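Eukaryotic translation initiation factor 2A (Schizosaccharomyces pombe, PDB 3WJ9) probably directs methionyl-tRNAi to 40S ribosomal subunits, in a codon-dependent manner, during early steps of translating a small number of specific mRNAs. Local coordinates at residues 18-21 and 22-26; 95-98 and 99-103; 141-145 and 146-150. All blocks are in the same frame, centred on the assembly; numbering follows the deposited sequence.

How the interactions relate
The three contacts are local turns and hairpin ends of the N-terminal beta-propeller part of the protein, following one another along the chain. Interaction 1 folds the chain back just after strand 15-19. Interaction 2 closes the loop between strands 87-92 and 106-110 in the first WD repeat, and interaction 3 is the hairpin of strands 138-143 and 146-151. The last two lie on the same side of the chain's centre, their own centres 23 Å apart and nearest atoms about 9 Å apart, without touching. Interaction 1 is remote from both: its centre lies 46 Å from that of interaction 2 and 44 Å from that of interaction 3, which sits across the chain's centre from it.

Interaction 1: 18-21 and 22-26; sequences VNAS and ENYAS
Asn19 meets the returning chain through both its backbone polar atoms: its N donates to Ala25 O over 2.9 Å, nearly straight at 169°, while its O takes one sound bond from Glu22 N at 2.8 Å and one weak, bent bond from Tyr24 N. These last two span the turn of residues 20-23. Asn23 and Tyr24 both take positive phi values, a left-handed backbone conformation that brings the chain back beside residues 18-20.

Among the side chains, the Tyr24 ring is central. Ala20 CA sits over one face, 3.9 Å from the centroid of the Tyr24 ring and 15° off its normal, a CH-pi contact displaced toward the rim. The methyl reaches further along the same ring, with Ala20 CB 3.6 Å from Tyr24 CE2. Val18 comes in at the ring edge instead, where Val18 CG1 lies 3.7 Å from Tyr24 CD2. That methyl points anti to the backbone N (chi1 177°), and the apolar contact of Val18 CG1 with Tyr24 CB measures 3.6 Å. Tyr24 also stacks on Phe394, which joins this turn to strand 392-397 of another sheet.

On a separate flank, Asn19 and Glu22 run side by side with their ends pointing the same way. Asn19 ND2 lies 3.1 Å from Glu22 OE2, the amide and carboxylate planes turned well out of parallel. Asn19 OD1 makes a weak hydrogen bond with Gln6 NE2, and Glu22 OE2 a long, weak ion pair with Lys4 NZ.

Chemically, backbone bonds converge on Asn19, while carbon contacts gather on Tyr24 and extend through its stack to Phe394. On the polar flank, the nearby lysine would probably favour the charged form of the exposed Glu22.

Interaction 2: 95-98 and 99-103; sequences GKEA and DGTPK
Lys103 and Gly95 close the base of this loop, where the packing is tight: Lys103 N donates to Gly95 O over 2.7 Å at 171°. Beside that bond the aliphatic part of Lys103 lies against the opposing backbone, Lys103 CG being 3.4 Å from Lys96 C. Glu97 meets the same lysine at about a right angle, with Glu97 CG 3.8 Å from Lys103 CG. A bend at chi2 (-95°) then carries the Glu97 carboxylate toward Lys103 CE. The charged ends themselves stay apart, Glu97 OE1 being 4.6 Å from Lys103 NZ, so the methylene groups make this contact.

In contrast to this backbone-bonded, methylene-packed base, the outer flank and tip are largely exposed to solvent. Lys96 folds back across Pro102, placing Lys96 NZ 3.4 Å from Pro102 CB, and the two also touch Arg123 and Val121, respectively. The tip has an internal bond of its own: Thr101 N donates to Asp99 OD1 over 2.7 Å, forming an Asx turn. Between them Gly100 has a positive phi of 131°, a value glycine adopts readily.

The bonds Glu97 N to Thr101 O and Gly100 N to Glu97 O are modelled too short for their lengths to be trusted, but their pattern, with the type I turn from Glu97 to Gly100, is consistent with a G1-bulge hairpin. It forms the end of the loop joining the second and third strands of a four-stranded propeller blade.

Interaction 3: 141-145 and 146-150; sequences RLVTN and EVHFY
Arg141 pairs with His148 through two backbone bonds: Arg141 N donates to His148 O and His148 N to Arg141 O, each over 3.1 Å. Val143 and Glu146 are joined the same way nearer the turn. The strands run antiparallel at 153°, and a type II turn from Val143 to Glu146 links them, with Asn145 at positive phi.

Arg141 can be followed outward along Tyr150. At the root, Arg141 CB lies 4.1 Å from Tyr150 CE1, obliquely to the ring. CG is anti to the backbone N (chi1 -172°), and the chain stays extended, running past the phenol so that Arg141 CD comes within 4.1 Å of Tyr150 OH. At the tip, this hydroxyl lies by the guanidinium edge, with Arg141 NH1 4.3 Å from Tyr150 OH, too far for a hydrogen bond.

On the same face of the sheet, Val143 CG2 is set over the His148 ring, 3.5 Å from its centroid and 23° off the normal, a CH-pi contact shifted toward the rim. Glu146 CD approaches that ring at its edge, in plane. On the other face, Leu142 CD1 meets Val147 CG2 at 3.7 Å, and both residues touch Ile168.

Backbone bonds thus hold the hairpin. The Leu142-Val147 contact with Ile168 is apolar, whereas on the face of Arg141, Val143 and His148 the polar side chains touch their neighbours through carbon, and the charge of Arg141 is met by Phe120 in a cation-pi interaction.

Interaction 1: 18-21 and 22-26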
ATOM      1  N   VAL A  18      10.668  15.291   9.494  1.00 43.94           N
ATOM      2  CA  VAL A  18      10.740  16.717   9.197  1.00 32.16           C
ATOM      3  C   VAL A  18       9.378  17.387   9.318  1.00 35.56           C
ATOM      4  O   VAL A  18       8.455  17.065   8.571  1.00 42.79           O
ATOM      5  CB  VAL A  18      11.297  16.969   7.775  1.00 37.58           C
ATOM      6  CG1 VAL A  18      11.305  18.451   7.459  1.00 39.40           C
ATOM      7  CG2 VAL A  18      12.694  16.391   7.628  1.00 37.29           C
ATOM      8  N   ASN A  19       9.251  18.315  10.261  1.00 41.07           N
ATOM      9  CA  ASN A  19       8.021  19.082  10.407  1.00 42.94           C
ATOM     10  C   ASN A  19       8.044  20.300   9.487  1.00 52.59           C
ATOM     11  O   ASN A  19       8.667  21.315   9.803  1.00 55.24           O
ATOM     12  CB  ASN A  19       7.819  19.503  11.865  1.00 51.21           C
ATOM     13  CG  ASN A  19       7.512  18.327  12.774  1.00 46.93           C
ATOM     14  OD1 ASN A  19       6.897  17.349  12.354  1.00 55.97           O
ATOM     15  ND2 ASN A  19       7.939  18.420  14.029  1.00 64.18           N
ATOM     16  N   ALA A  20       7.364  20.188   8.348  1.00 49.22           N
ATOM     17  CA  ALA A  20       7.401  21.216   7.311  1.00 51.15           C
ATOM     18  C   ALA A  20       6.782  22.532   7.774  1.00 47.82           C
ATOM     19  O   ALA A  20       7.112  23.598   7.250  1.00 69.17           O
ATOM     20  CB  ALA A  20       6.700  20.720   6.056  1.00 59.06           C
ATOM     21  N   SER A  21       5.880  22.454   8.747  1.00 50.74           N
ATOM     22  CA  SER A  21       5.276  23.650   9.322  1.00 58.95           C
ATOM     23  C   SER A  21       6.253  24.342  10.270  1.00 57.68           C
ATOM     24  O   SER A  21       6.064  25.501  10.632  1.00 64.62           O
ATOM     25  CB  SER A  21       3.990  23.302  10.071  1.00 49.67           C
ATOM     26  OG  SER A  21       4.277  22.817  11.371  1.00 73.02           O
ATOM     27  N   GLU A  22       7.332  23.660  10.643  1.00 61.49           N
ATOM     28  CA  GLU A  22       8.252  24.142  11.687  1.00 47.57           C
ATOM     29  C   GLU A  22       9.577  24.758  11.203  1.00 51.90           C
ATOM     30  O   GLU A  22      10.542  24.846  11.959  1.00 66.43           O
ATOM     31  CB  GLU A  22       8.535  23.030  12.701  1.00 43.38           C
ATOM     32  CG  GLU A  22       7.628  23.066  13.918  1.00 66.24           C
ATOM     33  CD  GLU A  22       7.785  21.846  14.804  1.00 91.86           C
ATOM     34  OE1 GLU A  22       8.890  21.640  15.346  1.00 85.77           O
ATOM     35  OE2 GLU A  22       6.801  21.094  14.961  1.00104.86           O
ATOM     36  N   ASN A  23       9.617  25.149   9.937  1.00 43.29           N
ATOM     37  CA  ASN A  23      10.848  25.450   9.204  1.00 46.78           C
ATOM     38  C   ASN A  23      11.685  24.197   8.968  1.00 53.00           C
ATOM     39  O   ASN A  23      12.918  24.240   8.983  1.00 58.58           O
ATOM     40  CB  ASN A  23      11.670  26.513   9.937  1.00 50.19           C
ATOM     41  CG  ASN A  23      11.022  27.884   9.892  1.00 57.86           C
ATOM     42  OD1 ASN A  23      11.223  28.708  10.783  1.00 55.01           O
ATOM     43  ND2 ASN A  23      10.235  28.133   8.850  1.00 54.18           N
ATOM     44  N   TYR A  24      10.985  23.082   8.776  1.00 47.01           N
ATOM     45  CA  TYR A  24      11.579  21.807   8.389  1.00 45.37           C
ATOM     46  C   TYR A  24      12.578  21.270   9.407  1.00 47.35           C
ATOM     47  O   TYR A  24      13.683  20.859   9.055  1.00 55.90           O
ATOM     48  CB  TYR A  24      12.228  21.941   7.010  1.00 43.16           C
ATOM     49  CG  TYR A  24      11.215  22.271   5.941  1.00 45.09           C
ATOM     50  CD1 TYR A  24      10.820  23.582   5.717  1.00 47.63           C
ATOM     51  CD2 TYR A  24      10.625  21.271   5.181  1.00 52.56           C
ATOM     52  CE1 TYR A  24       9.881  23.893   4.754  1.00 48.97           C
ATOM     53  CE2 TYR A  24       9.683  21.571   4.216  1.00 60.28           C
ATOM     54  CZ  TYR A  24       9.317  22.885   4.005  1.00 54.38           C
ATOM     55  OH  TYR A  24       8.383  23.191   3.045  1.00 54.60           O
ATOM     56  N   ALA A  25      12.166  21.256  10.671  1.00 51.54           N
ATOM     57  CA  ALA A  25      12.998  20.734  11.748  1.00 63.85           C
ATOM     58  C   ALA A  25      12.459  19.404  12.267  1.00 61.22           C
ATOM     59  O   ALA A  25      11.266  19.126  12.174  1.00 56.93           O
ATOM     60  CB  ALA A  25      13.091  21.744  12.878  1.00 52.62           C
ATOM     61  N   SER A  26      13.348  18.583  12.816  1.00 56.65           N
ATOM     62  CA  SER A  26      12.949  17.298  13.377  1.00 62.63           C
ATOM     63  C   SER A  26      12.429  17.467  14.801  1.00 71.18           C
ATOM     64  O   SER A  26      12.885  18.349  15.528  1.00 67.55           O
ATOM     65  CB  SER A  26      14.122  16.314  13.355  1.00 68.09           C
ATOM     66  OG  SER A  26      14.366  15.845  12.041  1.00 61.34           O
TER

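Interaction 2: 95-98 and 99-103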
ATOM      1  N   GLY A  95      16.237 -18.784   6.230  1.00 77.73           N
ATOM      2  CA  GLY A  95      17.397 -19.619   6.486  1.00 83.88           C
ATOM      3  C   GLY A  95      17.082 -20.835   7.340  1.00 74.71           C
ATOM      4  O   GLY A  95      15.919 -21.109   7.641  1.00 71.47           O
ATOM      5  N   LYS A  96      18.124 -21.563   7.735  1.00 73.29           N
ATOM      6  CA  LYS A  96      17.964 -22.786   8.519  1.00 71.10           C
ATOM      7  C   LYS A  96      18.752 -22.740   9.832  1.00 62.97           C
ATOM      8  O   LYS A  96      19.859 -22.206   9.881  1.00 55.44           O
ATOM      9  CB  LYS A  96      18.394 -24.003   7.699  1.00 75.37           C
ATOM     10  CG  LYS A  96      17.751 -24.092   6.321  1.00 61.41           C
ATOM     11  CD  LYS A  96      16.358 -24.696   6.398  1.00 70.02           C
ATOM     12  CE  LYS A  96      15.673 -24.696   5.041  1.00 72.39           C
ATOM     13  NZ  LYS A  96      14.299 -24.121   5.099  1.00 69.67           N
ATOM     14  N   GLU A  97      18.169 -23.345  10.868  1.00 63.63           N
ATOM     15  CA  GLU A  97      18.723 -23.408  12.225  1.00 65.21           C
ATOM     16  C   GLU A  97      19.902 -24.372  12.388  1.00 74.44           C
ATOM     17  O   GLU A  97      20.129 -25.238  11.544  1.00 76.37           O
ATOM     18  CB  GLU A  97      17.625 -23.762  13.232  1.00 66.22           C
ATOM     19  CG  GLU A  97      16.548 -22.701  13.376  1.00 78.24           C
ATOM     20  CD  GLU A  97      16.810 -21.762  14.536  1.00 83.63           C
ATOM     21  OE1 GLU A  97      17.955 -21.734  15.031  1.00 82.96           O
ATOM     22  OE2 GLU A  97      15.870 -21.053  14.952  1.00 56.01           O
ATOM     23  N   ALA A  98      20.658 -24.199  13.472  1.00 69.85           N
ATOM     24  CA  ALA A  98      21.886 -24.953  13.695  1.00 62.17           C
ATOM     25  C   ALA A  98      21.708 -26.427  13.345  1.00 65.97           C
ATOM     26  O   ALA A  98      22.523 -27.002  12.626  1.00 69.18           O
ATOM     27  CB  ALA A  98      22.340 -24.804  15.138  1.00 72.00           C
ATOM     28  N   ASP A  99      20.640 -27.034  13.852  1.00 74.06           N
ATOM     29  CA  ASP A  99      20.366 -28.439  13.571  1.00 62.33           C
ATOM     30  C   ASP A  99      19.878 -28.637  12.139  1.00 66.05           C
ATOM     31  O   ASP A  99      20.017 -29.721  11.570  1.00 69.02           O
ATOM     32  CB  ASP A  99      19.346 -29.000  14.571  1.00 61.28           C
ATOM     33  CG  ASP A  99      18.060 -28.190  14.629  1.00 65.43           C
ATOM     34  OD1 ASP A  99      17.534 -27.802  13.565  1.00 66.79           O
ATOM     35  OD2 ASP A  99      17.576 -27.940  15.751  1.00 62.43           O
ATOM     36  N   GLY A 100      19.307 -27.584  11.561  1.00 63.29           N
ATOM     37  CA  GLY A 100      18.812 -27.634  10.198  1.00 64.93           C
ATOM     38  C   GLY A 100      17.400 -27.097  10.053  1.00 58.10           C
ATOM     39  O   GLY A 100      16.901 -26.936   8.940  1.00 56.65           O
ATOM     40  N   THR A 101      16.757 -26.819  11.185  1.00 62.75           N
ATOM     41  CA  THR A 101      15.389 -26.304  11.204  1.00 67.01           C
ATOM     42  C   THR A 101      15.279 -24.969  10.472  1.00 62.89           C
ATOM     43  O   THR A 101      16.102 -24.089  10.676  1.00 68.52           O
ATOM     44  CB  THR A 101      14.886 -26.112  12.652  1.00 63.96           C
ATOM     45  OG1 THR A 101      15.158 -27.289  13.423  1.00 65.18           O
ATOM     46  CG2 THR A 101      13.395 -25.814  12.677  1.00 60.79           C
ATOM     47  N   PRO A 102      14.266 -24.816   9.608  1.00 52.10           N
ATOM     48  CA  PRO A 102      14.038 -23.505   8.988  1.00 59.51           C
ATOM     49  C   PRO A 102      13.763 -22.432  10.039  1.00 69.02           C
ATOM     50  O   PRO A 102      12.962 -22.658  10.944  1.00 76.09           O
ATOM     51  CB  PRO A 102      12.808 -23.740   8.100  1.00 49.86           C
ATOM     52  CG  PRO A 102      12.193 -25.011   8.602  1.00 63.46           C
ATOM     53  CD  PRO A 102      13.337 -25.834   9.097  1.00 73.15           C
ATOM     54  N   LYS A 103      14.428 -21.286   9.922  1.00 59.42           N
ATOM     55  CA  LYS A 103      14.317 -20.235  10.928  1.00 53.92           C
ATOM     56  C   LYS A 103      13.049 -19.411  10.761  1.00 52.79           C
ATOM     57  O   LYS A 103      12.506 -19.294   9.663  1.00 47.34           O
ATOM     58  CB  LYS A 103      15.539 -19.315  10.883  1.00 57.22           C
ATOM     59  CG  LYS A 103      16.855 -20.044  10.693  1.00 66.36           C
ATOM     60  CD  LYS A 103      18.034 -19.223  11.199  1.00 88.23           C
ATOM     61  CE  LYS A 103      17.707 -18.514  12.505  1.00 95.11           C
ATOM     62  NZ  LYS A 103      18.847 -17.681  12.977  1.00 75.77           N
TER

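Interaction 3: 141-145 and 146-150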
ATOM      1  N   ARG A 141      -3.226 -15.437   7.559  1.00 56.37           N
ATOM      2  CA  ARG A 141      -2.044 -16.042   6.957  1.00 55.71           C
ATOM      3  C   ARG A 141      -2.473 -16.880   5.753  1.00 64.14           C
ATOM      4  O   ARG A 141      -3.645 -17.232   5.628  1.00 72.02           O
ATOM      5  CB  ARG A 141      -1.303 -16.899   7.990  1.00 65.40           C
ATOM      6  CG  ARG A 141       0.052 -17.450   7.561  1.00 61.90           C
ATOM      7  CD  ARG A 141       0.453 -18.603   8.472  1.00 69.25           C
ATOM      8  NE  ARG A 141       1.760 -19.168   8.148  1.00 75.03           N
ATOM      9  CZ  ARG A 141       2.266 -20.247   8.738  1.00 68.31           C
ATOM     10  NH1 ARG A 141       1.571 -20.877   9.674  1.00 48.30           N
ATOM     11  NH2 ARG A 141       3.462 -20.699   8.389  1.00 73.75           N
ATOM     12  N   LEU A 142      -1.533 -17.195   4.868  1.00 67.49           N
ATOM     13  CA  LEU A 142      -1.852 -17.984   3.685  1.00 55.77           C
ATOM     14  C   LEU A 142      -1.070 -19.288   3.615  1.00 62.07           C
ATOM     15  O   LEU A 142       0.155 -19.290   3.505  1.00 60.24           O
ATOM     16  CB  LEU A 142      -1.596 -17.170   2.423  1.00 75.42           C
ATOM     17  CG  LEU A 142      -1.761 -17.942   1.117  1.00 70.12           C
ATOM     18  CD1 LEU A 142      -3.195 -18.425   0.937  1.00 67.53           C
ATOM     19  CD2 LEU A 142      -1.332 -17.058  -0.026  1.00 82.39           C
ATOM     20  N   VAL A 143      -1.795 -20.395   3.672  1.00 66.88           N
ATOM     21  CA  VAL A 143      -1.195 -21.706   3.513  1.00 75.95           C
ATOM     22  C   VAL A 143      -1.654 -22.262   2.177  1.00 79.15           C
ATOM     23  O   VAL A 143      -2.706 -21.864   1.661  1.00 76.92           O
ATOM     24  CB  VAL A 143      -1.585 -22.652   4.670  1.00 66.96           C
ATOM     25  CG1 VAL A 143      -0.636 -23.836   4.741  1.00 72.31           C
ATOM     26  CG2 VAL A 143      -1.558 -21.890   5.983  1.00 58.04           C
ATOM     27  N   THR A 144      -0.841 -23.132   1.587  1.00 73.45           N
ATOM     28  CA  THR A 144      -1.267 -23.901   0.424  1.00 76.45           C
ATOM     29  C   THR A 144      -2.657 -24.427   0.680  1.00 71.26           C
ATOM     30  O   THR A 144      -2.889 -25.022   1.771  1.00 66.28           O
ATOM     31  CB  THR A 144      -0.358 -25.114   0.162  1.00 70.12           C
ATOM     32  OG1 THR A 144      -0.089 -25.774   1.408  1.00 82.55           O
ATOM     33  CG2 THR A 144       0.970 -24.687  -0.454  1.00 54.11           C
ATOM     34  N   ASN A 145      -3.579 -24.201  -0.243  1.00 73.03           N
ATOM     35  CA  ASN A 145      -4.870 -24.862  -0.198  1.00 81.87           C
ATOM     36  C   ASN A 145      -5.559 -24.618   1.131  1.00 77.96           C
ATOM     37  O   ASN A 145      -6.296 -25.472   1.621  1.00 76.66           O
ATOM     38  CB  ASN A 145      -4.714 -26.365  -0.437  1.00 94.88           C
ATOM     39  CG  ASN A 145      -3.933 -26.680  -1.697  1.00102.18           C
ATOM     40  OD1 ASN A 145      -4.091 -26.016  -2.721  1.00115.46           O
ATOM     41  ND2 ASN A 145      -3.085 -27.699  -1.627  1.00106.25           N
ATOM     42  N   GLU A 146      -5.337 -23.446   1.708  1.00 65.78           N
ATOM     43  CA  GLU A 146      -6.034 -23.083   2.934  1.00 78.29           C
ATOM     44  C   GLU A 146      -5.703 -21.628   3.318  1.00 79.71           C
ATOM     45  O   GLU A 146      -4.660 -21.093   2.937  1.00 73.54           O
ATOM     46  CB  GLU A 146      -5.795 -24.179   3.966  1.00 76.06           C
ATOM     47  CG  GLU A 146      -6.511 -24.001   5.268  1.00 92.80           C
ATOM     48  CD  GLU A 146      -6.263 -25.150   6.208  1.00111.07           C
ATOM     49  OE1 GLU A 146      -5.483 -26.062   5.859  1.00102.35           O
ATOM     50  OE2 GLU A 146      -6.860 -25.134   7.298  1.00116.17           O
ATOM     51  N   VAL A 147      -6.591 -20.996   4.081  1.00 70.28           N
ATOM     52  CA  VAL A 147      -6.390 -19.625   4.545  1.00 64.41           C
ATOM     53  C   VAL A 147      -6.731 -19.644   6.036  1.00 74.38           C
ATOM     54  O   VAL A 147      -7.807 -20.097   6.426  1.00 83.76           O
ATOM     55  CB  VAL A 147      -7.212 -18.526   3.837  1.00 77.06           C
ATOM     56  CG1 VAL A 147      -7.313 -17.277   4.700  1.00 56.50           C
ATOM     57  CG2 VAL A 147      -6.603 -18.209   2.482  1.00 84.28           C
ATOM     58  N   HIS A 148      -5.808 -19.160   6.863  1.00 66.88           N
ATOM     59  CA  HIS A 148      -5.998 -19.149   8.312  1.00 65.52           C
ATOM     60  C   HIS A 148      -6.414 -17.778   8.839  1.00 58.30           C
ATOM     61  O   HIS A 148      -5.970 -16.746   8.340  1.00 67.92           O
ATOM     62  CB  HIS A 148      -4.718 -19.599   9.022  1.00 69.13           C
ATOM     63  CG  HIS A 148      -4.325 -21.013   8.721  1.00 62.56           C
ATOM     64  ND1 HIS A 148      -5.133 -21.874   8.014  1.00 68.13           N
ATOM     65  CD2 HIS A 148      -3.210 -21.712   9.039  1.00 64.94           C
ATOM     66  CE1 HIS A 148      -4.530 -23.048   7.904  1.00 67.83           C
ATOM     67  NE2 HIS A 148      -3.366 -22.976   8.518  1.00 71.80           N
ATOM     68  N   PHE A 149      -7.269 -17.783   9.857  1.00 58.06           N
ATOM     69  CA  PHE A 149      -7.692 -16.560  10.528  1.00 57.28           C
ATOM     70  C   PHE A 149      -7.288 -16.607  11.995  1.00 62.04           C
ATOM     71  O   PHE A 149      -7.279 -17.673  12.605  1.00 65.50           O
ATOM     72  CB  PHE A 149      -9.205 -16.362  10.402  1.00 60.64           C
ATOM     73  CG  PHE A 149      -9.670 -16.124   8.995  1.00 67.86           C
ATOM     74  CD1 PHE A 149      -9.870 -17.185   8.129  1.00 70.91           C
ATOM     75  CD2 PHE A 149      -9.914 -14.840   8.542  1.00 62.43           C
ATOM     76  CE1 PHE A 149     -10.298 -16.971   6.835  1.00 69.54           C
ATOM     77  CE2 PHE A 149     -10.344 -14.618   7.249  1.00 59.05           C
ATOM     78  CZ  PHE A 149     -10.536 -15.687   6.395  1.00 69.99           C
ATOM     79  N   TYR A 150      -6.954 -15.451  12.558  1.00 49.31           N
ATOM     80  CA  TYR A 150      -6.495 -15.382  13.940  1.00 47.12           C
ATOM     81  C   TYR A 150      -7.215 -14.294  14.724  1.00 54.88           C
ATOM     82  O   TYR A 150      -7.822 -13.397  14.145  1.00 62.36           O
ATOM     83  CB  TYR A 150      -4.986 -15.120  13.994  1.00 51.20           C
ATOM     84  CG  TYR A 150      -4.117 -16.229  13.438  1.00 49.78           C
ATOM     85  CD1 TYR A 150      -3.988 -16.420  12.069  1.00 46.22           C
ATOM     86  CD2 TYR A 150      -3.413 -17.073  14.286  1.00 52.39           C
ATOM     87  CE1 TYR A 150      -3.193 -17.427  11.560  1.00 53.83           C
ATOM     88  CE2 TYR A 150      -2.613 -18.083  13.786  1.00 60.22           C
ATOM     89  CZ  TYR A 150      -2.508 -18.255  12.422  1.00 62.84           C
ATOM     90  OH  TYR A 150      -1.713 -19.259  11.917  1.00 74.52           O
TER